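Long-range contacts in alanine racemase (Acinetobacter baumannii, PDB 4QHR), which is a two-domain enzyme of the alanine racemase family, pairing a TIM-barrel-type N-terminal domain with a C-terminal domain rich in beta strands: residues A238-L243 with T318-W323; V287-K292 with T312-G317. One frame throughout, in Å; residues are numbered along the deposited sequence.

Both contacts lie in the strand-rich C-terminal domain and reach the same mixed sheet, their centres about 7 Å apart. Contact 1 is the more buried: strand 319-321 joins the long strand 234-246 by backbone hydrogen bonds, with Ala238, Ile240, Val320 and Leu322 on its apolar side. Contact 2 belongs to the surface, where the hairpin turn after strand 286-289 meets the loop leading into strand 319-321 through side-chain packing, without a hydrogen bond between its segments. The two also touch each other. Glu321 N meets Ala288 O and Gly317 N meets Ile240 O, both probable hydrogen bonds: Gly317 continues the pairing with strand 234-246, while Glu321 binds strand 286-289.

Contact 1. Residues A238-L243 with T318-W323; sequences AEIIAL and TQVELW
The Glu239 carboxylate and the Gln319 amide stand on one face of the strand pair, their planes turned 60° apart. Gly317 O lies almost straight over the carboxylate face, 3.3 Å from Glu239 CD, whereas Gln319 CG is off toward the carboxylate's edge. Glu239 CG and OE2 both approach Gln319 CG loosely, each at 4.2 Å, and the amide lies further off. On the other face of the pair Ala238 and Val320 point the same way, and Val320 packs further onto Val287 and Ile289 of strand 286-289. Ile240 crosses Val320 at about a right angle, its CG1 3.8 Å from Val320 CG2. With chi1 at -69°, Ile240 CG1 sits beside its own backbone N and so leans over the bond that this N makes, while CD1 reaches the CB of Thr318. Leu322 sends CD1 back to within 4.3 Å of Ala238 CB. The two strands are joined by three backbone bonds. Ala238 N donates to Val320 O (2.9 Å), and Val320 N returns a bond to Ala238 O (2.9 Å) from 30° outside the carbonyl plane. Thr318 O receives Ile240 N at 2.9 Å, in its carbonyl plane, and also a CA-H contact from Glu239 CA. The Thr318 hydroxyl, for its part, is bonded to Lys315 N. Ala238-Val320, hydrogen-bonded, and Glu239-Gln319, non-hydrogen-bonded, make a short antiparallel pairing within the mixed beta sheet of the C-terminal domain; where the chain then turns its corner, Leu322 and Trp323 both face Phe236 in a classic beta bulge.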
ATOM      1  N   ALA A 238     -10.511   0.286  12.156  1.00  9.24           N
ATOM      2  CA  ALA A 238      -9.853  -0.711  12.980  1.00  9.45           C
ATOM      3  C   ALA A 238     -10.419  -0.571  14.426  1.00  9.86           C
ATOM      4  O   ALA A 238     -11.404   0.118  14.637  1.00 11.29           O
ATOM      5  CB  ALA A 238      -8.322  -0.571  12.915  1.00  9.17           C
ATOM      6  N   GLU A 239      -9.849  -1.253  15.391  1.00 10.08           N
ATOM      7  CA  GLU A 239     -10.341  -1.218  16.758  1.00 10.26           C
ATOM      8  C   GLU A 239      -9.219  -1.021  17.756  1.00  9.77           C
ATOM      9  O   GLU A 239      -8.024  -1.314  17.509  1.00  9.45           O
ATOM     10  CB  GLU A 239     -11.121  -2.529  17.102  1.00 10.74           C
ATOM     11  CG  GLU A 239     -12.547  -2.529  16.557  1.00 11.61           C
ATOM     12  CD  GLU A 239     -13.273  -3.806  16.898  1.00 12.81           C
ATOM     13  OE1 GLU A 239     -12.759  -4.582  17.766  1.00 14.21           O
ATOM     14  OE2 GLU A 239     -14.339  -4.029  16.306  1.00 13.53           O
ATOM     15  N   ILE A 240      -9.628  -0.497  18.897  1.00  9.76           N
ATOM     16  CA  ILE A 240      -8.734  -0.408  20.058  1.00  9.92           C
ATOM     17  C   ILE A 240      -8.421  -1.776  20.657  1.00  9.56           C
ATOM     18  O   ILE A 240      -9.312  -2.514  21.010  1.00  9.35           O
ATOM     19  CB  ILE A 240      -9.280   0.551  21.114  1.00 10.04           C
ATOM     20  CG1 ILE A 240      -9.181   1.959  20.534  1.00 10.38           C
ATOM     21  CG2 ILE A 240      -8.448   0.420  22.394  1.00 10.04           C
ATOM     22  CD1 ILE A 240      -9.828   3.062  21.362  1.00 10.74           C
ATOM     23  N   ILE A 241      -7.138  -2.091  20.769  1.00  9.27           N
ATOM     24  CA  ILE A 241      -6.671  -3.393  21.259  1.00  9.69           C
ATOM     25  C   ILE A 241      -5.959  -3.340  22.610  1.00 10.10           C
ATOM     26  O   ILE A 241      -5.721  -4.392  23.220  1.00  9.77           O
ATOM     27  CB  ILE A 241      -5.793  -4.101  20.201  1.00  9.53           C
ATOM     28  CG1 ILE A 241      -4.531  -3.311  19.838  1.00  9.72           C
ATOM     29  CG2 ILE A 241      -6.616  -4.333  18.936  1.00  9.50           C
ATOM     30  CD1 ILE A 241      -3.497  -4.099  19.040  1.00  9.75           C
ATOM     31  N   ALA A 242      -5.591  -2.134  23.047  1.00 10.31           N
ATOM     32  CA  ALA A 242      -4.952  -1.921  24.347  1.00 11.00           C
ATOM     33  C   ALA A 242      -5.141  -0.502  24.847  1.00 11.88           C
ATOM     34  O   ALA A 242      -5.193   0.439  24.054  1.00 11.32           O
ATOM     35  CB  ALA A 242      -3.455  -2.236  24.297  1.00 10.87           C
ATOM     36  N   LEU A 243      -5.223  -0.365  26.178  1.00 12.49           N
ATOM     37  CA  LEU A 243      -5.318   0.924  26.821  1.00 14.60           C
ATOM     38  C   LEU A 243      -4.185   1.115  27.817  1.00 15.44           C
ATOM     39  O   LEU A 243      -3.803   0.161  28.507  1.00 15.84           O
ATOM     40  CB  LEU A 243      -6.663   1.039  27.533  1.00 15.40           C
ATOM     41  CG  LEU A 243      -7.791   1.098  26.518  1.00 15.57           C
ATOM     42  CD1 LEU A 243      -9.109   0.893  27.217  1.00 16.55           C
ATOM     43  CD2 LEU A 243      -7.770   2.439  25.787  1.00 15.50           C
ATOM     44  N   THR A 318     -13.433  -0.584  20.916  1.00 12.78           N
ATOM     45  CA  THR A 318     -14.022   0.629  20.337  1.00 13.53           C
ATOM     46  C   THR A 318     -13.492   0.814  18.919  1.00 13.28           C
ATOM     47  O   THR A 318     -12.301   0.611  18.676  1.00 11.63           O
ATOM     48  CB  THR A 318     -13.664   1.859  21.137  1.00 13.74           C
ATOM     49  OG1 THR A 318     -14.401   1.840  22.356  1.00 13.27           O
ATOM     50  CG2 THR A 318     -13.897   3.143  20.402  1.00 13.75           C
ATOM     51  N   GLN A 319     -14.420   1.192  18.040  1.00 13.69           N
ATOM     52  CA  GLN A 319     -14.203   1.280  16.620  1.00 14.93           C
ATOM     53  C   GLN A 319     -13.522   2.599  16.351  1.00 11.97           C
ATOM     54  O   GLN A 319     -13.852   3.563  16.926  1.00 11.21           O
ATOM     55  CB  GLN A 319     -15.529   1.163  15.830  1.00 17.69           C
ATOM     56  CG  GLN A 319     -15.780  -0.239  15.251  1.00 21.63           C
ATOM     57  CD  GLN A 319     -16.512  -0.176  13.906  1.00 25.59           C
ATOM     58  OE1 GLN A 319     -17.744  -0.161  13.885  1.00 28.79           O
ATOM     59  NE2 GLN A 319     -15.751  -0.145  12.762  1.00 27.02           N
ATOM     60  N   VAL A 320     -12.557   2.593  15.474  1.00 10.70           N
ATOM     61  CA  VAL A 320     -11.738   3.754  15.180  1.00  9.98           C
ATOM     62  C   VAL A 320     -11.704   3.953  13.646  1.00  9.84           C
ATOM     63  O   VAL A 320     -11.399   2.990  12.909  1.00 10.10           O
ATOM     64  CB  VAL A 320     -10.295   3.526  15.669  1.00  9.87           C
ATOM     65  CG1 VAL A 320      -9.367   4.678  15.272  1.00  9.54           C
ATOM     66  CG2 VAL A 320     -10.285   3.345  17.181  1.00 10.12           C
ATOM     67  N   GLU A 321     -12.062   5.150  13.195  1.00  9.53           N
ATOM     68  CA  GLU A 321     -12.104   5.468  11.786  1.00  9.68           C
ATOM     69  C   GLU A 321     -10.807   6.122  11.342  1.00  9.77           C
ATOM     70  O   GLU A 321     -10.427   7.196  11.845  1.00  9.82           O
ATOM     71  CB  GLU A 321     -13.291   6.389  11.481  1.00  9.59           C
ATOM     72  CG  GLU A 321     -13.338   6.855  10.018  1.00  9.62           C
ATOM     73  CD  GLU A 321     -14.543   7.770   9.767  1.00 10.06           C
ATOM     74  OE1 GLU A 321     -15.603   7.479  10.374  1.00 11.06           O
ATOM     75  OE2 GLU A 321     -14.417   8.769   9.035  1.00  9.39           O
ATOM     76  N   LEU A 322     -10.126   5.500  10.379  1.00  9.77           N
ATOM     77  CA  LEU A 322      -8.881   6.047   9.862  1.00  9.26           C
ATOM     78  C   LEU A 322      -9.168   7.035   8.759  1.00  9.26           C
ATOM     79  O   LEU A 322      -8.565   8.096   8.694  1.00  9.09           O
ATOM     80  CB  LEU A 322      -7.974   4.931   9.421  1.00  9.86           C
ATOM     81  CG  LEU A 322      -7.822   3.993  10.610  1.00 10.42           C
ATOM     82  CD1 LEU A 322      -7.597   2.621  10.101  1.00 10.91           C
ATOM     83  CD2 LEU A 322      -6.786   4.526  11.592  1.00 10.22           C
ATOM     84  N   TRP A 323     -10.132   6.726   7.910  1.00  8.63           N
ATOM     85  CA  TRP A 323     -10.749   7.737   7.109  1.00  8.40           C
ATOM     86  C   TRP A 323     -12.087   7.259   6.656  1.00  8.65           C
ATOM     87  O   TRP A 323     -12.371   6.046   6.713  1.00  8.34           O
ATOM     88  CB  TRP A 323      -9.858   8.131   5.930  1.00  8.61           C
ATOM     89  CG  TRP A 323      -9.445   7.050   4.961  1.00  8.20           C
ATOM     90  CD1 TRP A 323     -10.210   6.503   3.950  1.00  8.39           C
ATOM     91  CD2 TRP A 323      -8.142   6.514   4.803  1.00  8.10           C
ATOM     92  NE1 TRP A 323      -9.444   5.619   3.221  1.00  8.23           N
ATOM     93  CE2 TRP A 323      -8.179   5.609   3.737  1.00  8.00           C
ATOM     94  CE3 TRP A 323      -6.940   6.683   5.503  1.00  7.94           C
ATOM     95  CZ2 TRP A 323      -7.056   4.882   3.334  1.00  8.06           C
ATOM     96  CZ3 TRP A 323      -5.830   5.957   5.095  1.00  8.10           C
ATOM     97  CH2 TRP A 323      -5.907   5.080   4.003  1.00  8.09           C
TER

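Contact 2. Residues V287-K292 with T312-G317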
ATOM      1  N   VAL A 287      -7.404  10.443  14.015  1.00  9.19           N
ATOM      2  CA  VAL A 287      -8.435   9.469  13.697  1.00  9.56           C
ATOM      3  C   VAL A 287      -9.787   9.960  14.272  1.00 10.18           C
ATOM      4  O   VAL A 287      -9.827  10.861  15.129  1.00 10.76           O
ATOM      5  CB  VAL A 287      -8.129   8.090  14.230  1.00  9.54           C
ATOM      6  CG1 VAL A 287      -6.787   7.596  13.697  1.00  9.46           C
ATOM      7  CG2 VAL A 287      -8.099   8.056  15.778  1.00  9.28           C
ATOM      8  N   ALA A 288     -10.874   9.339  13.842  1.00 11.41           N
ATOM      9  CA  ALA A 288     -12.210   9.716  14.304  1.00 11.92           C
ATOM     10  C   ALA A 288     -12.737   8.606  15.189  1.00 12.64           C
ATOM     11  O   ALA A 288     -12.742   7.422  14.790  1.00 12.14           O
ATOM     12  CB  ALA A 288     -13.124   9.954  13.132  1.00 11.87           C
ATOM     13  N   ILE A 289     -13.137   8.958  16.404  1.00 13.22           N
ATOM     14  CA  ILE A 289     -13.658   7.986  17.383  1.00 13.97           C
ATOM     15  C   ILE A 289     -14.770   8.669  18.185  1.00 15.10           C
ATOM     16  O   ILE A 289     -14.538   9.757  18.713  1.00 15.22           O
ATOM     17  CB  ILE A 289     -12.595   7.576  18.453  1.00 14.86           C
ATOM     18  CG1 ILE A 289     -11.353   7.007  17.803  1.00 14.08           C
ATOM     19  CG2 ILE A 289     -13.213   6.598  19.472  1.00 15.14           C
ATOM     20  CD1 ILE A 289     -10.241   6.630  18.763  1.00 14.05           C
ATOM     21  N   ASP A 290     -15.939   8.030  18.286  1.00 16.18           N
ATOM     22  CA  ASP A 290     -17.031   8.441  19.183  1.00 16.92           C
ATOM     23  C   ASP A 290     -17.445   9.915  18.894  1.00 17.00           C
ATOM     24  O   ASP A 290     -17.787  10.660  19.825  1.00 17.16           O
ATOM     25  CB  ASP A 290     -16.599   8.237  20.667  1.00 17.47           C
ATOM     26  CG  ASP A 290     -17.785   8.372  21.670  1.00 19.11           C
ATOM     27  OD1 ASP A 290     -18.843   7.797  21.416  1.00 19.40           O
ATOM     28  OD2 ASP A 290     -17.658   9.069  22.706  1.00 21.74           O
ATOM     29  N   GLY A 291     -17.387  10.329  17.622  1.00 16.69           N
ATOM     30  CA  GLY A 291     -17.673  11.719  17.256  1.00 16.45           C
ATOM     31  C   GLY A 291     -16.608  12.749  17.538  1.00 16.90           C
ATOM     32  O   GLY A 291     -16.849  13.959  17.360  1.00 15.34           O
ATOM     33  N   LYS A 292     -15.427  12.300  17.952  1.00 17.58           N
ATOM     34  CA  LYS A 292     -14.291  13.187  18.184  1.00 18.32           C
ATOM     35  C   LYS A 292     -13.139  12.848  17.251  1.00 16.99           C
ATOM     36  O   LYS A 292     -13.129  11.830  16.570  1.00 15.38           O
ATOM     37  CB  LYS A 292     -13.800  13.046  19.619  1.00 20.14           C
ATOM     38  CG  LYS A 292     -14.668  13.793  20.615  1.00 22.67           C
ATOM     39  CD  LYS A 292     -15.424  12.852  21.510  1.00 23.19           C
ATOM     40  CE  LYS A 292     -16.642  13.525  22.128  1.00 24.21           C
ATOM     41  NZ  LYS A 292     -17.816  12.598  21.977  1.00 23.15           N
ATOM     42  N   THR A 312     -11.469  11.421  25.326  1.00 28.79           N
ATOM     43  CA  THR A 312     -12.476  10.648  24.601  1.00 28.76           C
ATOM     44  C   THR A 312     -12.786   9.328  25.316  1.00 28.48           C
ATOM     45  O   THR A 312     -11.876   8.555  25.666  1.00 29.05           O
ATOM     46  CB  THR A 312     -11.945  10.348  23.173  1.00 29.13           C
ATOM     47  OG1 THR A 312     -11.525  11.579  22.553  1.00 32.27           O
ATOM     48  CG2 THR A 312     -12.988   9.666  22.278  1.00 28.40           C
ATOM     49  N   GLN A 313     -14.063   9.044  25.501  1.00 27.66           N
ATOM     50  CA  GLN A 313     -14.453   7.803  26.175  1.00 28.46           C
ATOM     51  C   GLN A 313     -14.333   6.624  25.235  1.00 25.04           C
ATOM     52  O   GLN A 313     -14.966   6.604  24.174  1.00 24.61           O
ATOM     53  CB  GLN A 313     -15.878   7.863  26.692  1.00 31.14           C
ATOM     54  CG  GLN A 313     -16.026   8.633  27.988  1.00 35.27           C
ATOM     55  CD  GLN A 313     -17.282   8.258  28.745  1.00 38.00           C
ATOM     56  OE1 GLN A 313     -17.402   8.565  29.939  1.00 43.46           O
ATOM     57  NE2 GLN A 313     -18.231   7.584  28.069  1.00 40.14           N
ATOM     58  N   VAL A 314     -13.515   5.649  25.632  1.00 21.49           N
ATOM     59  CA  VAL A 314     -13.258   4.502  24.796  1.00 19.48           C
ATOM     60  C   VAL A 314     -13.193   3.264  25.655  1.00 18.26           C
ATOM     61  O   VAL A 314     -13.136   3.347  26.894  1.00 17.69           O
ATOM     62  CB  VAL A 314     -11.929   4.618  24.012  1.00 19.50           C
ATOM     63  CG1 VAL A 314     -11.960   5.823  23.075  1.00 19.33           C
ATOM     64  CG2 VAL A 314     -10.729   4.663  24.965  1.00 19.18           C
ATOM     65  N   LYS A 315     -13.231   2.133  24.977  1.00 16.52           N
ATOM     66  CA  LYS A 315     -13.024   0.868  25.587  1.00 16.64           C
ATOM     67  C   LYS A 315     -12.231  -0.015  24.649  1.00 15.44           C
ATOM     68  O   LYS A 315     -12.031   0.316  23.476  1.00 15.26           O
ATOM     69  CB  LYS A 315     -14.359   0.185  25.857  1.00 17.53           C
ATOM     70  CG  LYS A 315     -15.191   0.804  26.969  1.00 17.88           C
ATOM     71  CD  LYS A 315     -16.368  -0.099  27.274  1.00 18.29           C
ATOM     72  CE  LYS A 315     -16.078  -1.411  27.987  1.00 17.97           C
ATOM     73  NZ  LYS A 315     -15.809  -1.182  29.430  1.00 17.05           N
ATOM     74  N   LEU A 316     -11.809  -1.161  25.166  1.00 14.68           N
ATOM     75  CA  LEU A 316     -11.273  -2.235  24.339  1.00 14.48           C
ATOM     76  C   LEU A 316     -12.397  -2.622  23.361  1.00 15.02           C
ATOM     77  O   LEU A 316     -13.556  -2.769  23.757  1.00 15.29           O
ATOM     78  CB  LEU A 316     -10.797  -3.428  25.187  1.00 13.80           C
ATOM     79  CG  LEU A 316      -9.564  -3.188  26.067  1.00 13.78           C
ATOM     80  CD1 LEU A 316      -9.320  -4.398  26.947  1.00 13.95           C
ATOM     81  CD2 LEU A 316      -8.305  -2.873  25.251  1.00 13.96           C
ATOM     82  N   GLY A 317     -12.062  -2.698  22.068  1.00 14.42           N
ATOM     83  CA  GLY A 317     -13.048  -2.993  21.026  1.00 14.03           C
ATOM     84  C   GLY A 317     -13.674  -1.776  20.388  1.00 13.85           C
ATOM     85  O   GLY A 317     -14.404  -1.930  19.418  1.00 15.22           O
TER
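Ile289 and Thr312 meet where a beta hairpin, strands 286-289 and 292-297 joined by a type I' turn from Ile289 to Lys292, faces the loop ahead of strand 319-321. The packing across the contact is mostly by methyl and methylene groups. Ile289 CG2 touches Val314 CG1 at 3.9 Å, the two side chains crossing at about a right angle, and lies 4.2 Å from Thr312 CG2. That branch of Thr312 is the central one: chi1 of -52° puts OG1 beside the backbone N and leaves CG2 anti to it, and Thr312 CG2 comes 3.9 Å from Ile289 O and also meets Lys292 CD. Lys292 and Thr312 run past each other in opposite directions, with Lys292 CB near Thr312 OG1. No hydrogen bond joins the two segments; Gln313 O lies over the face of the Asp290 carboxylate, 3.9 Å from Asp290 OD2, two acceptors without a bond. The polar bonds instead close the turn on itself. Ile289 N donates to Lys292 O and Lys292 N to Ile289 O, with Asp290 and Gly291, both at positive phi, at the corner. The lysine chain, bent at chi2 and again at chi4, folds back across this turn. Lys292 NZ makes a long salt bridge to Asp290 OD2 (3.6 Å) and donates a 2.9 Å hydrogen bond to Asp290 O, with a C=O...N angle of 164°.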